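Local coordinates for SusD-like protein BACOVA_02651 (Bacteroides ovatus, PDB 5E75), which binds polysaccharide at the cell surface and probably captures xyloglucan before its transport into the periplasm for degradation, at residues A[119-124]-A[129-134]; A[149-154]-A[196-201]; A[87-92]-A[111-116]; A[163-168]-A[181-186]. One frame throughout, in Å; residues are numbered along the deposited sequence.

Contact 1 of 4, residues A[119-124]-A[129-134]; sequences CAYFYM and GPVILI. With EDO (1,2-ethanediol), chain C.
Y121 reaches from helix 103-125 to the extended chain 129-134, and its hydroxyl is held by that backbone. Y121 OH donates to I132 O at 2.7 Å. The bond lies in the carbonyl plane, on a lone pair. The backbone N of I134 gives a weak bond back to Y121 OH at 3.0 Å, bent to 128° at the hydrogen. L133 CD2 sits over one face of the Y121 ring, 3.8 Å from the centroid, as a CH-pi contact. V131 CG2 comes to the ring edge, 3.7 Å from Y121 CD1. The other methyl of V131, CG1, turns to M124 and lies 3.9 Å from its CB. A phenylalanine at Y121 would probably keep the ring packing but leave I132 O without this donor and I134 N without its weak acceptor. I132 O also accepts from Y80 OH, so helix 70-95 grips the same carbonyl. Nearer the turn, G129 N makes a weak bond to M124 O. At the backbone angles of G129 a CB would jam against the preceding carbonyl O. This is a helix exit whose following chain folds back along the helix, within the helical, TPR-related part of the SusD fold.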
loop_
_atom_site.group_PDB
_atom_site.type_symbol
_atom_site.label_atom_id
_atom_site.label_comp_id
_atom_site.label_asym_id
_atom_site.label_seq_id
_atom_site.Cartn_x
_atom_site.Cartn_y
_atom_site.Cartn_z
ATOM N N CYS A 119 -11.158 0.395 -5.337
ATOM C CA CYS A 119 -9.948 0.450 -4.547
ATOM C C CYS A 119 -10.151 1.114 -3.197
ATOM O O CYS A 119 -9.634 0.636 -2.186
ATOM C CB CYS A 119 -8.831 1.161 -5.307
ATOM S SG CYS A 119 -8.173 0.241 -6.743
ATOM N N ALA A 120 -10.863 2.225 -3.164
ATOM C CA ALA A 120 -11.140 2.911 -1.918
ATOM C C ALA A 120 -11.899 2.010 -0.947
ATOM O O ALA A 120 -11.525 1.909 0.215
ATOM C CB ALA A 120 -11.898 4.205 -2.186
ATOM N N TYR A 121 -12.952 1.357 -1.422
ATOM C CA TYR A 121 -13.719 0.469 -0.557
ATOM C C TYR A 121 -12.892 -0.735 -0.119
ATOM O O TYR A 121 -13.040 -1.197 1.002
ATOM C CB TYR A 121 -15.057 0.046 -1.188
ATOM C CG TYR A 121 -16.158 1.048 -0.977
ATOM C CD1 TYR A 121 -16.576 1.383 0.295
ATOM C CD2 TYR A 121 -16.772 1.693 -2.046
ATOM C CE1 TYR A 121 -17.570 2.311 0.514
ATOM C CE2 TYR A 121 -17.776 2.622 -1.834
ATOM C CZ TYR A 121 -18.177 2.932 -0.558
ATOM O OH TYR A 121 -19.177 3.873 -0.352
ATOM N N PHE A 122 -12.007 -1.240 -0.974
ATOM C CA PHE A 122 -11.184 -2.389 -0.590
ATOM C C PHE A 122 -10.181 -2.009 0.492
ATOM O O PHE A 122 -9.925 -2.805 1.415
ATOM C CB PHE A 122 -10.507 -2.990 -1.827
ATOM C CG PHE A 122 -9.818 -4.337 -1.606
ATOM C CD1 PHE A 122 -10.359 -5.344 -0.815
ATOM C CD2 PHE A 122 -8.642 -4.602 -2.264
ATOM C CE1 PHE A 122 -9.700 -6.557 -0.680
ATOM C CE2 PHE A 122 -7.988 -5.820 -2.126
ATOM C CZ PHE A 122 -8.519 -6.780 -1.343
ATOM N N TYR A 123 -9.617 -0.801 0.444
ATOM C CA TYR A 123 -8.811 -0.330 1.564
ATOM C C TYR A 123 -9.665 -0.215 2.834
ATOM O O TYR A 123 -9.286 -0.706 3.910
ATOM C CB TYR A 123 -8.182 1.023 1.258
ATOM C CG TYR A 123 -7.011 1.016 0.286
ATOM C CD1 TYR A 123 -5.913 0.187 0.467
ATOM C CD2 TYR A 123 -6.995 1.891 -0.798
ATOM C CE1 TYR A 123 -4.859 0.218 -0.403
ATOM C CE2 TYR A 123 -5.933 1.935 -1.679
ATOM C CZ TYR A 123 -4.855 1.097 -1.472
ATOM O OH TYR A 123 -3.769 1.107 -2.338
ATOM N N MET A 124 -10.821 0.439 2.733
ATOM C CA MET A 124 -11.671 0.642 3.914
ATOM C C MET A 124 -12.107 -0.662 4.569
ATOM O O MET A 124 -12.184 -0.762 5.801
ATOM C CB MET A 124 -12.901 1.462 3.567
ATOM C CG MET A 124 -12.563 2.919 3.297
ATOM S SD MET A 124 -13.959 4.041 3.466
ATOM C CE MET A 124 -14.600 3.917 1.840
ATOM N N GLY A 129 -13.704 -2.501 8.235
ATOM C CA GLY A 129 -14.617 -3.611 7.980
ATOM C C GLY A 129 -15.904 -3.069 7.380
ATOM O O GLY A 129 -15.879 -2.580 6.262
ATOM N N PRO A 130 -17.027 -3.116 8.118
ATOM C CA PRO A 130 -18.248 -2.496 7.604
ATOM C C PRO A 130 -18.034 -1.018 7.331
ATOM O O PRO A 130 -17.401 -0.313 8.125
ATOM C CB PRO A 130 -19.256 -2.706 8.747
ATOM C CG PRO A 130 -18.727 -3.878 9.518
ATOM C CD PRO A 130 -17.240 -3.747 9.437
ATOM N N VAL A 131 -18.561 -0.544 6.210
ATOM C CA VAL A 131 -18.551 0.887 5.889
ATOM C C VAL A 131 -19.843 1.214 5.141
ATOM O O VAL A 131 -20.604 0.300 4.813
ATOM C CB VAL A 131 -17.306 1.309 5.050
ATOM C CG1 VAL A 131 -16.031 1.244 5.897
ATOM C CG2 VAL A 131 -17.174 0.465 3.801
ATOM N N ILE A 132 -20.113 2.493 4.889
ATOM C CA ILE A 132 -21.330 2.899 4.195
ATOM C C ILE A 132 -21.099 2.855 2.684
ATOM O O ILE A 132 -20.223 3.562 2.172
ATOM C CB ILE A 132 -21.726 4.328 4.607
ATOM C CG1 ILE A 132 -21.915 4.401 6.122
ATOM C CG2 ILE A 132 -22.992 4.759 3.896
ATOM C CD1 ILE A 132 -21.984 5.806 6.685
ATOM N N LEU A 133 -21.869 2.031 1.981
ATOM C CA LEU A 133 -21.814 1.951 0.524
ATOM C C LEU A 133 -22.681 3.036 -0.098
ATOM O O LEU A 133 -23.835 3.225 0.305
ATOM C CB LEU A 133 -22.284 0.566 0.070
ATOM C CG LEU A 133 -21.369 -0.586 0.520
ATOM C CD1 LEU A 133 -22.030 -1.908 0.171
ATOM C CD2 LEU A 133 -19.991 -0.474 -0.127
ATOM N N ILE A 134 -22.096 3.779 -1.036
ATOM C CA ILE A 134 -22.735 4.964 -1.622
ATOM C C ILE A 134 -22.534 5.003 -3.123
ATOM O O ILE A 134 -21.392 5.057 -3.596
ATOM C CB ILE A 134 -22.112 6.286 -1.105
ATOM C CG1 ILE A 134 -22.089 6.336 0.409
ATOM C CG2 ILE A 134 -22.904 7.492 -1.676
ATOM C CD1 ILE A 134 -21.237 7.450 0.941
HETATM C C1 EDO C . -5.874 -2.822 -3.688
HETATM O O1 EDO C . -4.997 -3.334 -2.689
HETATM C C2 EDO C . -6.266 -1.383 -3.378
HETATM O O2 EDO C . -7.388 -1.332 -2.495
#

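Contact 2 of 4, residues A[149-154]-A[196-201]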
loop_
_atom_site.group_PDB
_atom_site.type_symbol
_atom_site.label_atom_id
_atom_site.label_comp_id
_atom_site.label_asym_id
_atom_site.label_seq_id
_atom_site.Cartn_x
_atom_site.Cartn_y
_atom_site.Cartn_z
ATOM N N ASN A 149 -22.969 -0.883 6.022
ATOM C CA ASN A 149 -23.295 -2.130 5.342
ATOM C C ASN A 149 -22.320 -3.236 5.716
ATOM O O ASN A 149 -21.202 -2.966 6.157
ATOM C CB ASN A 149 -23.309 -1.889 3.834
ATOM C CG ASN A 149 -24.356 -0.875 3.432
ATOM O OD1 ASN A 149 -24.046 0.208 2.918
ATOM N ND2 ASN A 149 -25.617 -1.209 3.680
ATOM N N ARG A 150 -22.742 -4.488 5.548
ATOM C CA ARG A 150 -21.961 -5.623 6.043
ATOM C C ARG A 150 -20.709 -5.856 5.215
ATOM O O ARG A 150 -20.649 -5.483 4.055
ATOM C CB ARG A 150 -22.805 -6.896 6.022
ATOM C CG ARG A 150 -24.116 -6.792 6.800
ATOM C CD ARG A 150 -25.018 -7.981 6.488
ATOM N NE ARG A 150 -25.353 -7.983 5.069
ATOM C CZ ARG A 150 -26.218 -8.802 4.484
ATOM N NH1 ARG A 150 -26.876 -9.708 5.199
ATOM N NH2 ARG A 150 -26.438 -8.693 3.181
ATOM N N GLU A 151 -19.700 -6.462 5.826
ATOM C CA GLU A 151 -18.487 -6.820 5.116
ATOM C C GLU A 151 -18.788 -7.575 3.809
ATOM O O GLU A 151 -18.164 -7.292 2.784
ATOM C CB GLU A 151 -17.555 -7.617 6.045
ATOM C CG GLU A 151 -16.995 -6.758 7.188
ATOM C CD GLU A 151 -16.142 -7.512 8.200
ATOM O OE1 GLU A 151 -15.837 -8.703 7.993
ATOM O OE2 GLU A 151 -15.777 -6.905 9.228
ATOM N N GLU A 152 -19.731 -8.522 3.810
ATOM C CA GLU A 152 -20.030 -9.247 2.580
ATOM C C GLU A 152 -20.602 -8.335 1.496
ATOM O O GLU A 152 -20.302 -8.534 0.323
ATOM C CB GLU A 152 -20.960 -10.459 2.816
ATOM C CG GLU A 152 -20.279 -11.666 3.479
ATOM C CD GLU A 152 -19.098 -12.194 2.665
ATOM O OE1 GLU A 152 -19.294 -12.440 1.452
ATOM O OE2 GLU A 152 -17.982 -12.347 3.235
ATOM N N ASP A 153 -21.426 -7.359 1.885
ATOM C CA ASP A 153 -21.960 -6.389 0.936
ATOM C C ASP A 153 -20.828 -5.590 0.304
ATOM O O ASP A 153 -20.853 -5.312 -0.900
ATOM C CB ASP A 153 -22.898 -5.370 1.611
ATOM C CG ASP A 153 -24.169 -5.975 2.174
ATOM O OD1 ASP A 153 -24.926 -6.635 1.441
ATOM O OD2 ASP A 153 -24.446 -5.698 3.361
ATOM N N VAL A 154 -19.863 -5.180 1.128
ATOM C CA VAL A 154 -18.750 -4.353 0.676
ATOM C C VAL A 154 -17.944 -5.148 -0.347
ATOM O O VAL A 154 -17.637 -4.643 -1.428
ATOM C CB VAL A 154 -17.888 -3.848 1.847
ATOM C CG1 VAL A 154 -16.731 -2.994 1.334
ATOM C CG2 VAL A 154 -18.728 -3.011 2.805
ATOM N N GLY A 196 -10.957 -16.702 2.238
ATOM C CA GLY A 196 -10.863 -17.182 3.606
ATOM C C GLY A 196 -11.519 -16.298 4.649
ATOM O O GLY A 196 -11.411 -16.554 5.848
ATOM N N TRP A 197 -12.190 -15.240 4.202
ATOM C CA TRP A 197 -12.622 -14.173 5.111
ATOM C C TRP A 197 -13.765 -14.621 5.996
ATOM O O TRP A 197 -14.861 -14.851 5.521
ATOM C CB TRP A 197 -13.000 -12.958 4.271
ATOM C CG TRP A 197 -13.332 -11.662 4.982
ATOM C CD1 TRP A 197 -14.511 -11.339 5.596
ATOM C CD2 TRP A 197 -12.512 -10.490 5.047
ATOM N NE1 TRP A 197 -14.468 -10.044 6.056
ATOM C CE2 TRP A 197 -13.248 -9.507 5.738
ATOM C CE3 TRP A 197 -11.238 -10.177 4.586
ATOM C CZ2 TRP A 197 -12.739 -8.233 5.986
ATOM C CZ3 TRP A 197 -10.724 -8.905 4.853
ATOM C CH2 TRP A 197 -11.488 -7.954 5.534
ATOM N N ASN A 198 -13.501 -14.740 7.298
ATOM C CA ASN A 198 -14.490 -15.249 8.258
ATOM C C ASN A 198 -15.022 -16.619 7.828
ATOM O O ASN A 198 -16.208 -16.901 7.985
ATOM C CB ASN A 198 -15.697 -14.295 8.424
ATOM C CG ASN A 198 -15.424 -13.086 9.308
ATOM O OD1 ASN A 198 -14.629 -13.139 10.244
ATOM N ND2 ASN A 198 -16.139 -11.991 9.033
ATOM N N ASN A 199 -14.154 -17.464 7.278
ATOM C CA ASN A 199 -14.597 -18.727 6.688
ATOM C C ASN A 199 -14.074 -19.974 7.415
ATOM O O ASN A 199 -13.866 -21.030 6.799
ATOM C CB ASN A 199 -14.187 -18.778 5.217
ATOM C CG ASN A 199 -14.983 -19.787 4.420
ATOM O OD1 ASN A 199 -16.209 -19.893 4.569
ATOM N ND2 ASN A 199 -14.302 -20.521 3.555
ATOM N N GLY A 200 -13.823 -19.842 8.714
ATOM C CA GLY A 200 -13.545 -20.992 9.556
ATOM C C GLY A 200 -12.197 -21.655 9.354
ATOM O O GLY A 200 -12.009 -22.798 9.765
ATOM N N GLY A 201 -11.253 -20.962 8.728
ATOM C CA GLY A 201 -9.902 -21.472 8.583
ATOM C C GLY A 201 -9.620 -22.192 7.279
ATOM O O GLY A 201 -8.568 -22.823 7.122
HETATM O O HOH W 1 -18.237 -11.770 6.520
#
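E151 and W197 meet where the first turn of helix 151-168 faces the loop after helix 180-195, in the TPR-like helical region of this SusD protein. The loop begins with a type II beta turn from G196 to N199, which places W197 and N198 side by side. The E151 chain is extended beyond CG and brings its carboxylate to the indole edge. Carboxylate and ring planes stand nearly perpendicular, 79° apart. E151 OE2 forms a salt bridge with R430 of helix 421-431, while OE1 faces the indole. The charge of E151 serves two partners. The N198 amide lies almost parallel to that carboxylate, with the planes 10° apart. E152 is linked to N198 less directly: a water accepts from N198 ND2 and donates weakly to E152 OE2. At the helix start, R150 occupies the N-cap position and grips D153 side-on in a salt bridge, with NE 3.0 Å from D153 OD2 and NH2 3.1 Å from D153 OD1. The backbone N of R150 also donates to D153 OD2, which thus has two donors. Across the contact, W197 NE1 donates to E151 OE1 at 2.7 Å and meets this oxygen from above the carboxylate plane.

Contact 3 of 4, residues A[87-92]-A[111-116]; sequences NSVINA and AEARLM
I90 carries CG1 anti to its carbonyl carbon (chi1 -67°), and its chain then runs on extended to CD1. This sends the CG1 branch across to helix 103-125. V89 is turned differently, with CG1 anti to the backbone N (chi1 166°). Both branches close on one methyl. A113 CB lies 3.9 Å from I90 CG1 and 4.0 Å from V89 CG1. At its far end I90 CD1 touches the aliphatic part of R114, 3.9 Å from CG, and the two side chains cross at about a right angle. The small A113 faces the opposite helix at the point of closest backbone approach, where its CA is 6.5 Å from that of V89. The helix axes are 8.8 Å apart at closest approach and run antiparallel at 161°. A113 also touches A86, one turn earlier on helix 70-95. The two helices form an antiparallel helical hairpin, a pairing common to TPR-like folds. The polar end of R114 is engaged elsewhere, in salt bridges with D161 and with E519 at the C-terminus. Across these two segments the chemistry is aliphatic. The pairing probably rests on close van der Waals fit, while the charge of R114 ties helix 103-125 to helix 151-168 and the chain end.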
loop_
_atom_site.group_PDB
_atom_site.type_symbol
_atom_site.label_atom_id
_atom_site.label_comp_id
_atom_site.label_asym_id
_atom_site.label_seq_id
_atom_site.Cartn_x
_atom_site.Cartn_y
_atom_site.Cartn_z
ATOM N N ASN A 87 -18.441 8.941 -7.947
ATOM C CA ASN A 87 -19.880 9.101 -8.167
ATOM C C ASN A 87 -20.186 10.345 -9.019
ATOM O O ASN A 87 -21.039 10.307 -9.913
ATOM C CB ASN A 87 -20.626 9.152 -6.834
ATOM C CG ASN A 87 -20.545 7.852 -6.072
ATOM O OD1 ASN A 87 -20.181 6.811 -6.628
ATOM N ND2 ASN A 87 -20.909 7.900 -4.801
ATOM N N SER A 88 -19.458 11.423 -8.768
ATOM C CA SER A 88 -19.645 12.648 -9.540
ATOM C C SER A 88 -19.252 12.453 -10.997
ATOM O O SER A 88 -19.950 12.942 -11.903
ATOM C CB SER A 88 -18.859 13.793 -8.935
ATOM O OG SER A 88 -19.422 14.201 -7.704
ATOM N N VAL A 89 -18.143 11.765 -11.247
ATOM C CA VAL A 89 -17.742 11.443 -12.613
ATOM C C VAL A 89 -18.803 10.610 -13.331
ATOM O O VAL A 89 -19.156 10.892 -14.475
ATOM C CB VAL A 89 -16.383 10.689 -12.629
ATOM C CG1 VAL A 89 -16.108 10.047 -13.988
ATOM C CG2 VAL A 89 -15.277 11.633 -12.256
ATOM N N ILE A 90 -19.324 9.580 -12.678
ATOM C CA ILE A 90 -20.337 8.733 -13.294
ATOM C C ILE A 90 -21.559 9.590 -13.655
ATOM O O ILE A 90 -22.114 9.463 -14.751
ATOM C CB ILE A 90 -20.698 7.545 -12.372
ATOM C CG1 ILE A 90 -19.506 6.589 -12.240
ATOM C CG2 ILE A 90 -21.906 6.781 -12.904
ATOM C CD1 ILE A 90 -19.638 5.635 -11.068
ATOM N N ASN A 91 -21.949 10.474 -12.746
ATOM C CA ASN A 91 -23.077 11.386 -12.997
ATOM C C ASN A 91 -22.770 12.330 -14.158
ATOM O O ASN A 91 -23.636 12.572 -15.004
ATOM C CB ASN A 91 -23.415 12.181 -11.726
ATOM C CG ASN A 91 -24.494 13.256 -11.947
ATOM O OD1 ASN A 91 -25.673 12.943 -12.022
ATOM N ND2 ASN A 91 -24.078 14.517 -12.026
ATOM N N ALA A 92 -21.562 12.877 -14.201
ATOM C CA ALA A 92 -21.185 13.815 -15.265
ATOM C C ALA A 92 -21.199 13.155 -16.638
ATOM O O ALA A 92 -21.550 13.800 -17.642
ATOM C CB ALA A 92 -19.823 14.424 -14.991
ATOM N N ALA A 111 -15.538 3.434 -16.089
ATOM C CA ALA A 111 -14.681 2.341 -15.627
ATOM C C ALA A 111 -13.561 2.831 -14.709
ATOM O O ALA A 111 -13.256 2.180 -13.711
ATOM C CB ALA A 111 -14.097 1.576 -16.815
ATOM N N GLU A 112 -12.944 3.969 -15.034
ATOM C CA GLU A 112 -11.903 4.503 -14.165
ATOM C C GLU A 112 -12.497 4.912 -12.825
ATOM O O GLU A 112 -11.896 4.651 -11.775
ATOM C CB GLU A 112 -11.223 5.690 -14.831
ATOM C CG GLU A 112 -10.388 5.316 -16.037
ATOM C CD GLU A 112 -9.817 6.543 -16.713
ATOM O OE1 GLU A 112 -10.594 7.334 -17.289
ATOM O OE2 GLU A 112 -8.602 6.766 -16.619
ATOM N N ALA A 113 -13.665 5.549 -12.845
ATOM C CA ALA A 113 -14.353 5.944 -11.622
ATOM C C ALA A 113 -14.655 4.703 -10.779
ATOM O O ALA A 113 -14.368 4.683 -9.584
ATOM C CB ALA A 113 -15.625 6.690 -11.952
ATOM N N ARG A 114 -15.222 3.666 -11.390
ATOM C CA ARG A 114 -15.598 2.483 -10.629
ATOM C C ARG A 114 -14.364 1.716 -10.130
ATOM O O ARG A 114 -14.382 1.153 -9.034
ATOM C CB ARG A 114 -16.528 1.586 -11.445
ATOM C CG ARG A 114 -17.855 2.271 -11.732
ATOM C CD ARG A 114 -18.895 1.345 -12.352
ATOM N NE ARG A 114 -19.377 0.354 -11.398
ATOM C CZ ARG A 114 -20.377 -0.487 -11.634
ATOM N NH1 ARG A 114 -21.018 -0.457 -12.795
ATOM N NH2 ARG A 114 -20.741 -1.353 -10.699
ATOM N N LEU A 115 -13.278 1.724 -10.894
ATOM C CA LEU A 115 -12.027 1.121 -10.423
ATOM C C LEU A 115 -11.532 1.820 -9.171
ATOM O O LEU A 115 -11.127 1.167 -8.201
ATOM C CB LEU A 115 -10.961 1.180 -11.523
ATOM C CG LEU A 115 -9.535 0.729 -11.161
ATOM C CD1 LEU A 115 -9.536 -0.700 -10.665
ATOM C CD2 LEU A 115 -8.542 0.869 -12.326
ATOM N N MET A 116 -11.540 3.146 -9.176
ATOM C CA MET A 116 -11.055 3.883 -8.018
ATOM C C MET A 116 -11.982 3.704 -6.832
ATOM O O MET A 116 -11.515 3.542 -5.700
ATOM C CB MET A 116 -10.852 5.363 -8.328
ATOM C CG MET A 116 -9.763 5.624 -9.332
ATOM S SD MET A 116 -8.171 5.048 -8.757
ATOM C CE MET A 116 -7.102 5.648 -10.057
#

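Contact 4 of 4, residues A[163-168]-A[181-186]; sequences NYAVDN and WAAKGI
V166 and A183 make the central apolar contact between helices 151-168 and 180-195. V166 CG2 lies 3.7 Å from A183 CB. A165 adds a second methyl, with its CB 3.8 Å from A183 CB. The CA atoms of V166 and A183 are 5.4 Å apart. The axes approach to 8.2 Å and run antiparallel at 150°. The small side chains of A165 and A183 are consistent with this close spacing.

The second kind of contact is between V166 and the aliphatic part of a lysine. K184 is extended all the way to NZ, and its chain crosses V166 at about a right angle. V166 CG1 packs on K184 CE at 3.8 Å. With CG1 anti to the backbone N (chi1 167°), V166 directs one methyl to the lysine and the other to A183. Replacing V166 by an alanine would take away both methyls and is likely to leave A183 and the K184 chain less well packed, the lysine freer to move.

The polar bonds do not join the two segments. K184 NZ forms a salt bridge with D217 of helix 205-221. On helix 151-168, near its C-terminal end, N168 ND2 donates to Y164 O at 3.0 Å. The same nitrogen sits over one face of the Y164 ring.

Y164 and N168 pack on helix 103-125, whereas V166 turns to helix 180-195. That helix in turn rests on helix 205-221 through W181 and K184, so helices 103-125, 151-168, 180-195 and 205-221 pack one against the next.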
loop_
_atom_site.group_PDB
_atom_site.type_symbol
_atom_site.label_atom_id
_atom_site.label_comp_id
_atom_site.label_asym_id
_atom_site.label_seq_id
_atom_site.Cartn_x
_atom_site.Cartn_y
_atom_site.Cartn_z
ATOM N N ASN A 163 -15.726 -5.666 -11.989
ATOM C CA ASN A 163 -16.241 -6.352 -13.184
ATOM C C ASN A 163 -16.474 -5.348 -14.303
ATOM O O ASN A 163 -16.093 -5.591 -15.434
ATOM C CB ASN A 163 -17.549 -7.110 -12.900
ATOM C CG ASN A 163 -17.343 -8.397 -12.123
ATOM O OD1 ASN A 163 -16.254 -8.967 -12.103
ATOM N ND2 ASN A 163 -18.414 -8.886 -11.512
ATOM N N TYR A 164 -17.083 -4.215 -13.973
ATOM C CA TYR A 164 -17.336 -3.204 -14.987
ATOM C C TYR A 164 -16.014 -2.704 -15.551
ATOM O O TYR A 164 -15.866 -2.534 -16.760
ATOM C CB TYR A 164 -18.160 -2.045 -14.432
ATOM C CG TYR A 164 -18.551 -1.045 -15.504
ATOM C CD1 TYR A 164 -17.678 -0.025 -15.898
ATOM C CD2 TYR A 164 -19.784 -1.128 -16.151
ATOM C CE1 TYR A 164 -18.024 0.873 -16.900
ATOM C CE2 TYR A 164 -20.134 -0.213 -17.149
ATOM C CZ TYR A 164 -19.244 0.775 -17.505
ATOM O OH TYR A 164 -19.542 1.681 -18.485
ATOM N N ALA A 165 -15.031 -2.467 -14.686
ATOM C CA ALA A 165 -13.754 -1.954 -15.149
ATOM C C ALA A 165 -13.005 -2.971 -16.011
ATOM O O ALA A 165 -12.368 -2.600 -16.994
ATOM C CB ALA A 165 -12.889 -1.514 -13.969
ATOM N N VAL A 166 -13.062 -4.252 -15.643
ATOM C CA VAL A 166 -12.445 -5.283 -16.468
ATOM C C VAL A 166 -13.051 -5.249 -17.878
ATOM O O VAL A 166 -12.337 -5.368 -18.873
ATOM C CB VAL A 166 -12.626 -6.692 -15.856
ATOM C CG1 VAL A 166 -12.252 -7.817 -16.871
ATOM C CG2 VAL A 166 -11.791 -6.823 -14.577
ATOM N N ASP A 167 -14.369 -5.107 -17.954
ATOM C CA ASP A 167 -15.060 -5.147 -19.242
ATOM C C ASP A 167 -14.940 -3.874 -20.069
ATOM O O ASP A 167 -15.134 -3.919 -21.289
ATOM C CB ASP A 167 -16.536 -5.471 -19.030
ATOM C CG ASP A 167 -16.757 -6.885 -18.539
ATOM O OD1 ASP A 167 -15.882 -7.752 -18.764
ATOM O OD2 ASP A 167 -17.819 -7.122 -17.927
ATOM N N ASN A 168 -14.630 -2.746 -19.441
ATOM C CA ASN A 168 -14.693 -1.468 -20.150
ATOM C C ASN A 168 -13.412 -0.634 -20.195
ATOM O O ASN A 168 -13.393 0.451 -20.778
ATOM C CB ASN A 168 -15.828 -0.627 -19.577
ATOM C CG ASN A 168 -17.184 -1.200 -19.905
ATOM O OD1 ASN A 168 -17.711 -0.979 -20.999
ATOM N ND2 ASN A 168 -17.758 -1.936 -18.980
ATOM N N TRP A 181 -5.824 -4.771 -17.310
ATOM C CA TRP A 181 -4.908 -5.606 -16.532
ATOM C C TRP A 181 -4.868 -5.175 -15.071
ATOM O O TRP A 181 -4.790 -6.027 -14.171
ATOM C CB TRP A 181 -3.490 -5.577 -17.117
ATOM C CG TRP A 181 -3.426 -5.975 -18.549
ATOM C CD1 TRP A 181 -3.035 -5.186 -19.589
ATOM C CD2 TRP A 181 -3.755 -7.254 -19.112
ATOM N NE1 TRP A 181 -3.110 -5.886 -20.764
ATOM C CE2 TRP A 181 -3.549 -7.153 -20.504
ATOM C CE3 TRP A 181 -4.201 -8.465 -18.580
ATOM C CZ2 TRP A 181 -3.777 -8.218 -21.366
ATOM C CZ3 TRP A 181 -4.418 -9.527 -19.451
ATOM C CH2 TRP A 181 -4.214 -9.385 -20.825
ATOM N N ALA A 182 -4.904 -3.868 -14.824
ATOM C CA ALA A 182 -4.957 -3.370 -13.459
ATOM C C ALA A 182 -6.237 -3.831 -12.763
ATOM O O ALA A 182 -6.210 -4.290 -11.626
ATOM C CB ALA A 182 -4.874 -1.851 -13.444
ATOM N N ALA A 183 -7.373 -3.720 -13.447
ATOM C CA ALA A 183 -8.647 -4.150 -12.874
ATOM C C ALA A 183 -8.639 -5.653 -12.578
ATOM O O ALA A 183 -9.103 -6.079 -11.530
ATOM C CB ALA A 183 -9.813 -3.789 -13.794
ATOM N N LYS A 184 -8.111 -6.452 -13.497
ATOM C CA LYS A 184 -8.036 -7.887 -13.277
ATOM C C LYS A 184 -7.116 -8.219 -12.091
ATOM O O LYS A 184 -7.413 -9.123 -11.304
ATOM C CB LYS A 184 -7.530 -8.604 -14.526
ATOM C CG LYS A 184 -8.482 -8.589 -15.701
ATOM C CD LYS A 184 -7.892 -9.252 -16.945
ATOM C CE LYS A 184 -8.932 -9.303 -18.066
ATOM N NZ LYS A 184 -8.348 -9.816 -19.347
ATOM N N GLY A 185 -6.007 -7.498 -11.961
ATOM C CA GLY A 185 -5.083 -7.720 -10.858
ATOM C C GLY A 185 -5.696 -7.416 -9.503
ATOM O O GLY A 185 -5.541 -8.185 -8.544
ATOM N N ILE A 186 -6.396 -6.286 -9.404
ATOM C CA ILE A 186 -7.092 -5.958 -8.157
ATOM C C ILE A 186 -8.177 -6.997 -7.867
ATOM O O ILE A 186 -8.333 -7.444 -6.740
ATOM C CB ILE A 186 -7.707 -4.531 -8.178
ATOM C CG1 ILE A 186 -6.623 -3.468 -8.420
ATOM C CG2 ILE A 186 -8.469 -4.237 -6.885
ATOM C CD1 ILE A 186 -5.758 -3.156 -7.276
#

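In the fold
Contact 1 is the most buried of the four; contacts 2, 3 and 4 are only partly buried. Contacts 1 and 3 share helix 103-125, and contacts 2 and 4 share helix 151-168. Contacts 3 and 4 are both antiparallel helix pairs closed by alanine and branched aliphatic side chains, with an arginine or lysine whose charged end pairs outside the contact. Contacts 1 and 2 join a helix to a loop and rely on polar bonds from aromatic side chains. They meet where V131 O accepts from N149 N. I134 O bonds N87 ND2 between contacts 1 and 3, while Y164 packs on A111 and R114 between contacts 3 and 4.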